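Local coordinates for protein ATP-dependent 6-phosphofructokinase isozyme 2 (Escherichia coli, PDB 3UMO) that phosphorylates D-fructose 6-phosphate with ATP to give fructose 1,6-bisphosphate, the first committing step of glycolysis, and works as a homodimer of the PfkB carbohydrate kinase family, at residues A[131-136]-A[160-165]; A[84-89]-A[112-117]. One frame throughout, in Å; residues are numbered along the deposited sequence.

Contact 1: residues A[131-136]-A[160-165]; sequences GAILVI and GIRCIV
Ile-164 reaches along the sheet to Ile-133, its CD1 lying 3.6 Å from CG2 of Ile-133, while its CB meets CG2 of Val-135. With CG1 of Ile-133 beside the backbone N (chi1 -65°), the CG2 branch stands anti to that N and is the one that meets Ile-164. On the opposite face CG2 of Ile-161 sits 3.7 Å from CB of Leu-134, and CD1 of Ile-136 comes within 4.1 Å of CB of Cys-163. The bent side chain of Arg-162 runs back alongside the start of the first strand: its CD is 3.6 Å from the carbonyl O of Gly-131, which lies at the guanidinium edge, and a water donates to that oxygen and accepts a weak bond from Arg-162 NH1. Four backbone bonds set this register, starting with Arg-162 N to Ala-132 O at 2.9 Å and ending with Ile-136 N to Ile-164 O at 2.8 Å. Ahead of them Gly-131 N bonds to Gly-160 O, approaching from above the carbonyl plane. Gly-160, with positive phi, is the C-prime residue of the Schellman motif ending helix 146-158. That helix covers Ile-136 and Cys-163; helix 254-267 covers Ile-133, Val-135 and Ile-164. Strands 133-137 and 162-166, joined through helix 146-158, make a beta-alpha-beta crossover in the central parallel sheet of the ribokinase-like fold.

Contact 2: residues A[84-89]-A[112-117]; sequences EAKDWT and ALNEDE
Ala-85 lays its CB against the carboxylate of Glu-117, 3.7 Å from CD. Next along, Lys-86 gives its backbone N-H to OE1 of Glu-117 at 2.7 Å, meeting the oxygen from above the carboxylate plane. Its side chain, bent at chi2 (-84°) and chi4, crosses that of Glu-117 at about a right angle, with CG 3.3 Å from OE1; NZ reaches the same oxygen through a water. The other oxygen, OE2, accepts from Asn-114 N at 3.0 Å, while OD1 of Asn-114 takes the N-H of Glu-117 at 2.7 Å: a capping box at the start of helix 115-125, whose glutamate also holds the loop after strand 80-84. An alanine in place of Glu-117 would probably leave the backbone N-H groups of Lys-86 and Asn-114 without this acceptor and weaken the tie between loop and helix start, with Asp-87 to Ala-112 still in place. At Asp-87 a second water takes the backbone N-H and donates to Ala-112 O and Glu-117 OE2. The Asp-87 side chain, with CG anti to its own N (chi1 -160°), brings OD2 to Ala-112 N at 2.9 Å, met on the anti side. OD1 makes a salt bridge with Arg-90, a substrate-binding residue.

Contact 1 is buried within the central parallel sheet, whereas contact 2 lies at the surface, their centres about 23 Å apart and their nearest atoms about 11 Å. They share no helix or strand, but helix 115-125, which begins in contact 2, is followed in the chain by strand 133-137 of contact 1. The parallel sheet relates them too: strand 80-84, outermost on one side within this chain, leads into the loop of contact 2, while 133-137 and 162-166 are neighbours further across. In 131-136 with 160-165, direct backbone bonds and aliphatic packing do the work. In 84-89 with 112-117, carboxylates grip backbone N-H groups and two waters bridge polar groups of the two segments.

Contact 1: residues A[131-136]-A[160-165]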
ATOM      1  N   GLY A 131      18.834  35.566 -29.874  1.00 33.14           N
ATOM      2  CA  GLY A 131      18.966  36.155 -28.556  1.00 35.96           C
ATOM      3  C   GLY A 131      17.866  35.727 -27.603  1.00 28.46           C
ATOM      4  O   GLY A 131      18.014  35.830 -26.386  1.00 35.06           O
ATOM      5  N   ALA A 132      16.755  35.254 -28.159  1.00 30.24           N
ATOM      6  CA  ALA A 132      15.661  34.747 -27.337  1.00 26.91           C
ATOM      7  C   ALA A 132      16.022  33.414 -26.697  1.00 26.76           C
ATOM      8  O   ALA A 132      16.954  32.732 -27.128  1.00 29.74           O
ATOM      9  CB  ALA A 132      14.389  34.614 -28.155  1.00 27.47           C
ATOM     10  N   ILE A 133      15.262  33.046 -25.672  1.00 25.43           N
ATOM     11  CA  ILE A 133      15.511  31.829 -24.921  1.00 28.70           C
ATOM     12  C   ILE A 133      14.479  30.756 -25.249  1.00 28.62           C
ATOM     13  O   ILE A 133      13.280  31.031 -25.312  1.00 29.15           O
ATOM     14  CB  ILE A 133      15.515  32.126 -23.408  1.00 26.06           C
ATOM     15  CG1 ILE A 133      16.691  33.049 -23.071  1.00 30.51           C
ATOM     16  CG2 ILE A 133      15.600  30.844 -22.587  1.00 22.61           C
ATOM     17  CD1 ILE A 133      16.650  33.593 -21.662  1.00 31.89           C
ATOM     18  N   LEU A 134      14.963  29.538 -25.475  1.00 25.33           N
ATOM     19  CA  LEU A 134      14.106  28.379 -25.690  1.00 23.86           C
ATOM     20  C   LEU A 134      14.357  27.333 -24.615  1.00 25.59           C
ATOM     21  O   LEU A 134      15.478  26.841 -24.456  1.00 25.26           O
ATOM     22  CB  LEU A 134      14.362  27.757 -27.061  1.00 20.58           C
ATOM     23  CG  LEU A 134      13.573  26.464 -27.286  1.00 25.45           C
ATOM     24  CD1 LEU A 134      12.086  26.775 -27.313  1.00 26.81           C
ATOM     25  CD2 LEU A 134      14.019  25.772 -28.577  1.00 26.18           C
ATOM     26  N   VAL A 135      13.309  26.985 -23.879  1.00 19.25           N
ATOM     27  CA  VAL A 135      13.415  25.935 -22.871  1.00 17.57           C
ATOM     28  C   VAL A 135      12.842  24.633 -23.404  1.00 26.97           C
ATOM     29  O   VAL A 135      11.635  24.521 -23.620  1.00 25.21           O
ATOM     30  CB  VAL A 135      12.667  26.310 -21.574  1.00 21.33           C
ATOM     31  CG1 VAL A 135      12.872  25.226 -20.512  1.00 22.73           C
ATOM     32  CG2 VAL A 135      13.132  27.661 -21.056  1.00 21.58           C
ATOM     33  N   ILE A 136      13.710  23.649 -23.614  1.00 22.39           N
ATOM     34  CA  ILE A 136      13.284  22.327 -24.051  1.00 20.44           C
ATOM     35  C   ILE A 136      13.166  21.447 -22.808  1.00 25.87           C
ATOM     36  O   ILE A 136      14.171  21.087 -22.192  1.00 20.48           O
ATOM     37  CB  ILE A 136      14.291  21.713 -25.043  1.00 20.81           C
ATOM     38  CG1 ILE A 136      14.558  22.681 -26.193  1.00 23.37           C
ATOM     39  CG2 ILE A 136      13.765  20.390 -25.582  1.00 25.62           C
ATOM     40  CD1 ILE A 136      15.992  23.144 -26.276  1.00 32.59           C
ATOM     41  N   GLY A 160      21.540  31.860 -32.860  1.00 33.65           N
ATOM     42  CA  GLY A 160      21.501  32.712 -31.689  1.00 37.88           C
ATOM     43  C   GLY A 160      20.386  32.448 -30.701  1.00 31.25           C
ATOM     44  O   GLY A 160      20.175  33.251 -29.795  1.00 39.00           O
ATOM     45  N   ILE A 161      19.673  31.338 -30.860  1.00 31.86           N
ATOM     46  CA  ILE A 161      18.669  30.963 -29.864  1.00 27.93           C
ATOM     47  C   ILE A 161      19.361  30.329 -28.662  1.00 34.46           C
ATOM     48  O   ILE A 161      20.136  29.380 -28.813  1.00 34.84           O
ATOM     49  CB  ILE A 161      17.622  29.994 -30.434  1.00 27.26           C
ATOM     50  CG1 ILE A 161      16.884  30.647 -31.605  1.00 33.28           C
ATOM     51  CG2 ILE A 161      16.636  29.578 -29.340  1.00 24.59           C
ATOM     52  CD1 ILE A 161      16.012  29.696 -32.389  1.00 34.27           C
ATOM     53  N   ARG A 162      19.096  30.869 -27.474  1.00 28.98           N
ATOM     54  CA  ARG A 162      19.742  30.391 -26.259  1.00 29.17           C
ATOM     55  C   ARG A 162      18.931  29.239 -25.670  1.00 26.21           C
ATOM     56  O   ARG A 162      17.770  29.413 -25.308  1.00 25.45           O
ATOM     57  CB  ARG A 162      19.904  31.537 -25.255  1.00 28.45           C
ATOM     58  CG  ARG A 162      20.749  32.703 -25.788  1.00 32.94           C
ATOM     59  CD  ARG A 162      20.650  33.930 -24.886  1.00 42.86           C
ATOM     60  NE  ARG A 162      21.448  33.802 -23.670  1.00 45.10           N
ATOM     61  CZ  ARG A 162      21.359  34.620 -22.625  1.00 51.27           C
ATOM     62  NH1 ARG A 162      20.495  35.628 -22.637  1.00 51.17           N
ATOM     63  NH2 ARG A 162      22.129  34.427 -21.562  1.00 58.19           N
ATOM     64  N   CYS A 163      19.539  28.058 -25.587  1.00 25.41           N
ATOM     65  CA  CYS A 163      18.796  26.858 -25.206  1.00 24.79           C
ATOM     66  C   CYS A 163      19.000  26.415 -23.760  1.00 25.92           C
ATOM     67  O   CYS A 163      20.129  26.343 -23.264  1.00 28.76           O
ATOM     68  CB  CYS A 163      19.127  25.708 -26.159  1.00 26.75           C
ATOM     69  SG  CYS A 163      18.606  26.021 -27.863  1.00 30.39           S
ATOM     70  N   ILE A 164      17.885  26.123 -23.095  1.00 21.45           N
ATOM     71  CA  ILE A 164      17.888  25.578 -21.747  1.00 18.26           C
ATOM     72  C   ILE A 164      17.254  24.198 -21.833  1.00 28.32           C
ATOM     73  O   ILE A 164      16.231  24.019 -22.499  1.00 22.62           O
ATOM     74  CB  ILE A 164      17.080  26.485 -20.798  1.00 19.65           C
ATOM     75  CG1 ILE A 164      17.776  27.846 -20.667  1.00 23.27           C
ATOM     76  CG2 ILE A 164      16.892  25.829 -19.434  1.00 21.27           C
ATOM     77  CD1 ILE A 164      16.982  28.866 -19.857  1.00 25.50           C
ATOM     78  N   VAL A 165      17.871  23.214 -21.187  1.00 21.61           N
ATOM     79  CA  VAL A 165      17.405  21.835 -21.313  1.00 18.20           C
ATOM     80  C   VAL A 165      17.072  21.214 -19.961  1.00 20.26           C
ATOM     81  O   VAL A 165      17.853  21.307 -19.017  1.00 21.96           O
ATOM     82  CB  VAL A 165      18.459  20.954 -22.025  1.00 23.26           C
ATOM     83  CG1 VAL A 165      17.988  19.502 -22.103  1.00 30.06           C
ATOM     84  CG2 VAL A 165      18.769  21.498 -23.421  1.00 24.78           C
TER
HETATM   85  O   HOH W   1      20.073  37.112 -25.350  1.00 42.87           O

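Contact 2: residues A[84-89]-A[112-117]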
ATOM      1  N   GLU A  84      -0.544  20.676 -35.335  1.00 30.60           N
ATOM      2  CA  GLU A  84      -1.581  19.659 -35.236  1.00 33.47           C
ATOM      3  C   GLU A  84      -0.972  18.295 -35.536  1.00 32.60           C
ATOM      4  O   GLU A  84      -0.319  18.114 -36.564  1.00 35.59           O
ATOM      5  CB  GLU A  84      -2.734  19.964 -36.192  1.00 35.20           C
ATOM      6  CG  GLU A  84      -4.021  19.246 -35.842  1.00 45.87           C
ATOM      7  CD  GLU A  84      -5.241  19.942 -36.407  1.00 62.57           C
ATOM      8  OE1 GLU A  84      -5.083  20.759 -37.342  1.00 67.90           O
ATOM      9  OE2 GLU A  84      -6.356  19.677 -35.908  1.00 67.25           O
ATOM     10  N   ALA A  85      -1.163  17.346 -34.626  1.00 28.17           N
ATOM     11  CA  ALA A  85      -0.595  16.013 -34.798  1.00 26.92           C
ATOM     12  C   ALA A  85      -1.687  14.976 -35.028  1.00 31.20           C
ATOM     13  O   ALA A  85      -2.819  15.145 -34.570  1.00 34.76           O
ATOM     14  CB  ALA A  85       0.259  15.634 -33.596  1.00 27.34           C
ATOM     15  N   LYS A  86      -1.338  13.904 -35.734  1.00 28.55           N
ATOM     16  CA  LYS A  86      -2.299  12.853 -36.062  1.00 27.35           C
ATOM     17  C   LYS A  86      -2.724  12.065 -34.827  1.00 29.90           C
ATOM     18  O   LYS A  86      -3.904  11.770 -34.654  1.00 33.59           O
ATOM     19  CB  LYS A  86      -1.723  11.911 -37.123  1.00 34.55           C
ATOM     20  CG  LYS A  86      -1.459  12.575 -38.467  1.00 45.32           C
ATOM     21  CD  LYS A  86      -2.720  12.631 -39.318  1.00 59.20           C
ATOM     22  CE  LYS A  86      -2.507  13.442 -40.594  1.00 65.01           C
ATOM     23  NZ  LYS A  86      -2.474  14.910 -40.328  1.00 64.65           N
ATOM     24  N   ASP A  87      -1.758  11.725 -33.978  1.00 27.44           N
ATOM     25  CA  ASP A  87      -2.024  10.951 -32.768  1.00 32.76           C
ATOM     26  C   ASP A  87      -2.558  11.874 -31.672  1.00 32.36           C
ATOM     27  O   ASP A  87      -1.991  12.940 -31.418  1.00 30.48           O
ATOM     28  CB  ASP A  87      -0.741  10.245 -32.316  1.00 30.19           C
ATOM     29  CG  ASP A  87      -1.006   9.069 -31.385  1.00 36.35           C
ATOM     30  OD1 ASP A  87      -2.173   8.626 -31.281  1.00 36.90           O
ATOM     31  OD2 ASP A  87      -0.033   8.581 -30.769  1.00 35.30           O
ATOM     32  N   TRP A  88      -3.644  11.468 -31.019  1.00 27.74           N
ATOM     33  CA  TRP A  88      -4.312  12.345 -30.057  1.00 25.98           C
ATOM     34  C   TRP A  88      -3.501  12.569 -28.776  1.00 27.30           C
ATOM     35  O   TRP A  88      -2.818  11.663 -28.284  1.00 26.55           O
ATOM     36  CB  TRP A  88      -5.725  11.832 -29.722  1.00 31.01           C
ATOM     37  CG  TRP A  88      -5.754  10.680 -28.748  1.00 36.12           C
ATOM     38  CD1 TRP A  88      -5.667  10.747 -27.380  1.00 38.43           C
ATOM     39  CD2 TRP A  88      -5.897   9.291 -29.072  1.00 37.27           C
ATOM     40  NE1 TRP A  88      -5.735   9.483 -26.840  1.00 42.55           N
ATOM     41  CE2 TRP A  88      -5.879   8.577 -27.854  1.00 38.38           C
ATOM     42  CE3 TRP A  88      -6.033   8.589 -30.269  1.00 34.64           C
ATOM     43  CZ2 TRP A  88      -5.994   7.186 -27.808  1.00 49.86           C
ATOM     44  CZ3 TRP A  88      -6.148   7.209 -30.220  1.00 49.92           C
ATOM     45  CH2 TRP A  88      -6.127   6.523 -28.998  1.00 51.72           C
ATOM     46  N   THR A  89      -3.591  13.782 -28.238  1.00 27.20           N
ATOM     47  CA  THR A  89      -2.870  14.161 -27.023  1.00 25.58           C
ATOM     48  C   THR A  89      -3.201  13.212 -25.870  1.00 23.38           C
ATOM     49  O   THR A  89      -4.371  13.030 -25.524  1.00 25.35           O
ATOM     50  CB  THR A  89      -3.190  15.625 -26.628  1.00 28.66           C
ATOM     51  OG1 THR A  89      -2.686  16.504 -27.643  1.00 26.62           O
ATOM     52  CG2 THR A  89      -2.557  15.988 -25.280  1.00 23.67           C
ATOM     53  N   ALA A 112       2.488   9.841 -30.064  1.00 22.72           N
ATOM     54  CA  ALA A 112       3.532   9.648 -31.062  1.00 28.55           C
ATOM     55  C   ALA A 112       3.674  10.886 -31.940  1.00 26.26           C
ATOM     56  O   ALA A 112       2.720  11.647 -32.119  1.00 24.15           O
ATOM     57  CB  ALA A 112       3.235   8.425 -31.911  1.00 29.55           C
ATOM     58  N   LEU A 113       4.875  11.086 -32.476  1.00 24.04           N
ATOM     59  CA  LEU A 113       5.137  12.175 -33.410  1.00 31.86           C
ATOM     60  C   LEU A 113       5.736  11.567 -34.664  1.00 30.00           C
ATOM     61  O   LEU A 113       6.699  10.808 -34.575  1.00 31.17           O
ATOM     62  CB  LEU A 113       6.140  13.169 -32.821  1.00 37.44           C
ATOM     63  CG  LEU A 113       5.655  14.354 -31.989  1.00 39.67           C
ATOM     64  CD1 LEU A 113       6.850  15.180 -31.529  1.00 32.09           C
ATOM     65  CD2 LEU A 113       4.693  15.207 -32.797  1.00 38.57           C
ATOM     66  N   ASN A 114       5.179  11.877 -35.829  1.00 26.71           N
ATOM     67  CA  ASN A 114       5.815  11.410 -37.058  1.00 29.47           C
ATOM     68  C   ASN A 114       6.895  12.391 -37.493  1.00 27.27           C
ATOM     69  O   ASN A 114       7.070  13.438 -36.873  1.00 28.58           O
ATOM     70  CB  ASN A 114       4.803  11.115 -38.179  1.00 36.39           C
ATOM     71  CG  ASN A 114       4.010  12.340 -38.614  1.00 41.45           C
ATOM     72  OD1 ASN A 114       4.527  13.457 -38.656  1.00 38.17           O
ATOM     73  ND2 ASN A 114       2.744  12.126 -38.953  1.00 37.78           N
ATOM     74  N   GLU A 115       7.624  12.052 -38.548  1.00 28.63           N
ATOM     75  CA  GLU A 115       8.738  12.886 -38.978  1.00 30.68           C
ATOM     76  C   GLU A 115       8.278  14.245 -39.500  1.00 30.76           C
ATOM     77  O   GLU A 115       8.924  15.258 -39.239  1.00 29.88           O
ATOM     78  CB  GLU A 115       9.591  12.156 -40.013  1.00 28.61           C
ATOM     79  CG  GLU A 115      10.354  10.973 -39.436  1.00 36.26           C
ATOM     80  CD  GLU A 115      11.063  10.157 -40.500  1.00 52.62           C
ATOM     81  OE1 GLU A 115      10.546  10.072 -41.635  1.00 58.79           O
ATOM     82  OE2 GLU A 115      12.137   9.600 -40.201  1.00 60.58           O
ATOM     83  N   ASP A 116       7.159  14.269 -40.220  1.00 29.72           N
ATOM     84  CA  ASP A 116       6.620  15.524 -40.739  1.00 27.49           C
ATOM     85  C   ASP A 116       6.274  16.478 -39.602  1.00 28.44           C
ATOM     86  O   ASP A 116       6.619  17.659 -39.638  1.00 30.06           O
ATOM     87  CB  ASP A 116       5.376  15.270 -41.588  1.00 35.14           C
ATOM     88  CG  ASP A 116       4.695  16.559 -42.023  1.00 41.51           C
ATOM     89  OD1 ASP A 116       5.406  17.516 -42.401  1.00 48.31           O
ATOM     90  OD2 ASP A 116       3.450  16.617 -41.987  1.00 54.06           O
ATOM     91  N   GLU A 117       5.589  15.953 -38.592  1.00 27.93           N
ATOM     92  CA  GLU A 117       5.188  16.745 -37.438  1.00 27.43           C
ATOM     93  C   GLU A 117       6.386  17.325 -36.685  1.00 26.27           C
ATOM     94  O   GLU A 117       6.353  18.477 -36.252  1.00 27.27           O
ATOM     95  CB  GLU A 117       4.299  15.912 -36.506  1.00 31.26           C
ATOM     96  CG  GLU A 117       2.887  15.692 -37.061  1.00 32.29           C
ATOM     97  CD  GLU A 117       2.209  14.449 -36.508  1.00 27.05           C
ATOM     98  OE1 GLU A 117       1.074  14.151 -36.947  1.00 34.21           O
ATOM     99  OE2 GLU A 117       2.806  13.770 -35.644  1.00 31.44           O
TER
HETATM  100  O   HOH W   2       0.104  15.577 -39.176  1.00 44.47           O
HETATM  101  O   HOH W   3       1.060  11.946 -34.539  1.00 28.90           O